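Local coordinates for protein phycocyanobilin lyase subunit beta (Nostoc sp. PCC 7120, PDB 5N3U) that pairs with CpcE to form a lyase that is probably required for attaching the phycocyanobilin chromophore to the phycocyanin alpha subunit, at residues Q172-H175 with T176-E180. Numbering follows the deposited sequence.
Sequences QPIH and TRLKE
Gln-172 reaches one helical turn forward to Thr-176: its side chain turns at chi2 and runs forward along the helix. CB starts out pointing away; CG lies anti to the backbone N (chi1 179°), and the bend at chi2 swings CD to 3.9 Å from Thr-176 OG1. At the tip, Gln-172 OE1 lies 2.9 Å from Thr-176 OG1, and that hydroxyl is also 3.0 Å from Gln-172 O. The threonine hydroxyl thus has two acceptors for one proton, while Gln-172 O already accepts Thr-176 N, the routine helical bond. Threonine suits this place because its hydroxyl, held beside the backbone N (chi1 -72°), can donate to either oxygen. On the inward side, Ile-174 and Leu-178 lie side by side and point the same way, Ile-174 CG2 meeting Leu-178 CD1 at 3.8 Å; Ile-174 also packs on Leu-139 of helix 130-145, within this HEAT-repeat protein. Arg-177 NH1 forms a salt bridge with Glu-180 OE2 at 2.8 Å, nearly in the guanidinium plane but on the anti side of the carboxylate; opposite charges suit this i, i+3 spacing. The helix is therefore graded: aliphatic branches packed inward, Arg-177 joining Glu-180 to Ser-146 OG (through NE) at the boundary, and the Gln-172/Thr-176 pair, its one proton shared between two possible acceptors, on the more exposed side.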
ATOM      1  N   GLN B 172     -35.590  -1.421   5.904  1.00 47.73           N
ATOM      2  CA  GLN B 172     -36.081  -0.828   4.715  1.00 52.17           C
ATOM      3  C   GLN B 172     -34.920  -0.388   3.859  1.00 55.06           C
ATOM      4  O   GLN B 172     -34.908  -0.693   2.659  1.00 55.86           O
ATOM      5  CB  GLN B 172     -37.054   0.352   5.024  1.00 55.21           C
ATOM      6  CG  GLN B 172     -37.599   1.047   3.773  1.00 55.39           C
ATOM      7  CD  GLN B 172     -36.740   2.173   3.213  1.00 56.10           C
ATOM      8  OE1 GLN B 172     -36.430   2.205   2.020  1.00 55.44           O
ATOM      9  NE2 GLN B 172     -36.392   3.114   4.048  1.00 53.63           N
ATOM     10  N   PRO B 173     -33.959   0.371   4.452  1.00 46.69           N
ATOM     11  CA  PRO B 173     -32.906   0.864   3.581  1.00 46.68           C
ATOM     12  C   PRO B 173     -32.042  -0.262   3.024  1.00 33.87           C
ATOM     13  O   PRO B 173     -31.469  -0.043   1.976  1.00 38.25           O
ATOM     14  CB  PRO B 173     -32.101   1.817   4.490  1.00 50.02           C
ATOM     15  CG  PRO B 173     -32.506   1.451   5.880  1.00 47.54           C
ATOM     16  CD  PRO B 173     -33.917   1.032   5.770  1.00 49.05           C
ATOM     17  N   ILE B 174     -31.945  -1.369   3.747  1.00 36.49           N
ATOM     18  CA  ILE B 174     -31.117  -2.539   3.362  1.00 42.24           C
ATOM     19  C   ILE B 174     -31.771  -3.218   2.153  1.00 46.34           C
ATOM     20  O   ILE B 174     -31.195  -3.197   1.049  1.00 49.63           O
ATOM     21  CB  ILE B 174     -30.919  -3.499   4.528  1.00 39.94           C
ATOM     22  CG1 ILE B 174     -30.014  -2.870   5.630  1.00 37.90           C
ATOM     23  CG2 ILE B 174     -30.255  -4.789   4.046  1.00 39.43           C
ATOM     24  CD1 ILE B 174     -30.004  -3.603   6.953  1.00 38.31           C
ATOM     25  N   HIS B 175     -33.015  -3.698   2.328  1.00 53.96           N
ATOM     26  CA  HIS B 175     -33.891  -4.136   1.162  1.00 46.01           C
ATOM     27  C   HIS B 175     -33.763  -3.271  -0.030  1.00 40.71           C
ATOM     28  O   HIS B 175     -33.471  -3.713  -1.119  1.00 43.88           O
ATOM     29  CB  HIS B 175     -35.352  -4.206   1.558  1.00 52.54           C
ATOM     30  CG  HIS B 175     -35.649  -5.340   2.472  1.00 64.28           C
ATOM     31  ND1 HIS B 175     -36.735  -5.355   3.319  1.00 78.67           N
ATOM     32  CD2 HIS B 175     -34.981  -6.500   2.697  1.00 75.99           C
ATOM     33  CE1 HIS B 175     -36.736  -6.480   4.014  1.00 78.51           C
ATOM     34  NE2 HIS B 175     -35.681  -7.193   3.654  1.00 79.68           N
ATOM     35  N   THR B 176     -33.900  -1.983   0.193  1.00 40.62           N
ATOM     36  CA  THR B 176     -33.894  -1.039  -0.885  1.00 40.84           C
ATOM     37  C   THR B 176     -32.570  -1.042  -1.557  1.00 48.99           C
ATOM     38  O   THR B 176     -32.500  -0.978  -2.813  1.00 49.30           O
ATOM     39  CB  THR B 176     -34.257   0.349  -0.351  1.00 47.83           C
ATOM     40  OG1 THR B 176     -35.650   0.357  -0.013  1.00 46.86           O
ATOM     41  CG2 THR B 176     -33.938   1.462  -1.343  1.00 44.82           C
ATOM     42  N   ARG B 177     -31.490  -1.137  -0.742  1.00 44.56           N
ATOM     43  CA  ARG B 177     -30.195  -0.996  -1.329  1.00 40.08           C
ATOM     44  C   ARG B 177     -29.880  -2.250  -2.127  1.00 33.70           C
ATOM     45  O   ARG B 177     -29.320  -2.187  -3.215  1.00 37.72           O
ATOM     46  CB  ARG B 177     -29.152  -0.727  -0.244  1.00 40.67           C
ATOM     47  CG  ARG B 177     -27.759  -0.659  -0.768  1.00 37.69           C
ATOM     48  CD  ARG B 177     -27.584   0.402  -1.768  1.00 38.51           C
ATOM     49  NE  ARG B 177     -26.299   0.312  -2.424  1.00 41.00           N
ATOM     50  CZ  ARG B 177     -26.070   0.682  -3.668  1.00 45.74           C
ATOM     51  NH1 ARG B 177     -27.065   1.145  -4.423  1.00 55.57           N
ATOM     52  NH2 ARG B 177     -24.861   0.577  -4.180  1.00 46.48           N
ATOM     53  N   LEU B 178     -30.221  -3.356  -1.531  1.00 33.83           N
ATOM     54  CA  LEU B 178     -29.987  -4.622  -2.117  1.00 37.84           C
ATOM     55  C   LEU B 178     -30.685  -4.778  -3.478  1.00 45.13           C
ATOM     56  O   LEU B 178     -30.049  -5.251  -4.419  1.00 45.84           O
ATOM     57  CB  LEU B 178     -30.424  -5.711  -1.165  1.00 35.71           C
ATOM     58  CG  LEU B 178     -29.582  -5.960   0.076  1.00 40.32           C
ATOM     59  CD1 LEU B 178     -30.126  -7.015   0.981  1.00 40.15           C
ATOM     60  CD2 LEU B 178     -28.161  -6.333  -0.237  1.00 45.96           C
ATOM     61  N   LYS B 179     -31.947  -4.339  -3.600  1.00 50.69           N
ATOM     62  CA  LYS B 179     -32.617  -4.342  -4.901  1.00 46.15           C
ATOM     63  C   LYS B 179     -31.878  -3.472  -5.907  1.00 49.78           C
ATOM     64  O   LYS B 179     -31.677  -3.908  -7.044  1.00 51.13           O
ATOM     65  CB  LYS B 179     -34.042  -3.834  -4.811  1.00 56.64           C
ATOM     66  CG  LYS B 179     -34.990  -4.713  -4.016  1.00 60.87           C
ATOM     67  CD  LYS B 179     -36.421  -4.140  -3.958  1.00 64.11           C
ATOM     68  CE  LYS B 179     -36.978  -4.024  -2.518  1.00 61.66           C
ATOM     69  NZ  LYS B 179     -37.101  -5.318  -1.759  1.00 63.01           N
ATOM     70  N   GLU B 180     -31.468  -2.259  -5.529  1.00 39.95           N
ATOM     71  CA  GLU B 180     -30.757  -1.401  -6.465  1.00 44.22           C
ATOM     72  C   GLU B 180     -29.459  -2.088  -6.910  1.00 52.15           C
ATOM     73  O   GLU B 180     -29.006  -1.893  -8.043  1.00 58.19           O
ATOM     74  CB  GLU B 180     -30.322  -0.052  -5.858  1.00 52.17           C
ATOM     75  CG  GLU B 180     -31.359   0.987  -5.438  1.00 57.97           C
ATOM     76  CD  GLU B 180     -30.875   1.839  -4.235  1.00 66.35           C
ATOM     77  OE1 GLU B 180     -31.702   2.126  -3.317  1.00 64.81           O
ATOM     78  OE2 GLU B 180     -29.652   2.178  -4.160  1.00 64.36           O
TER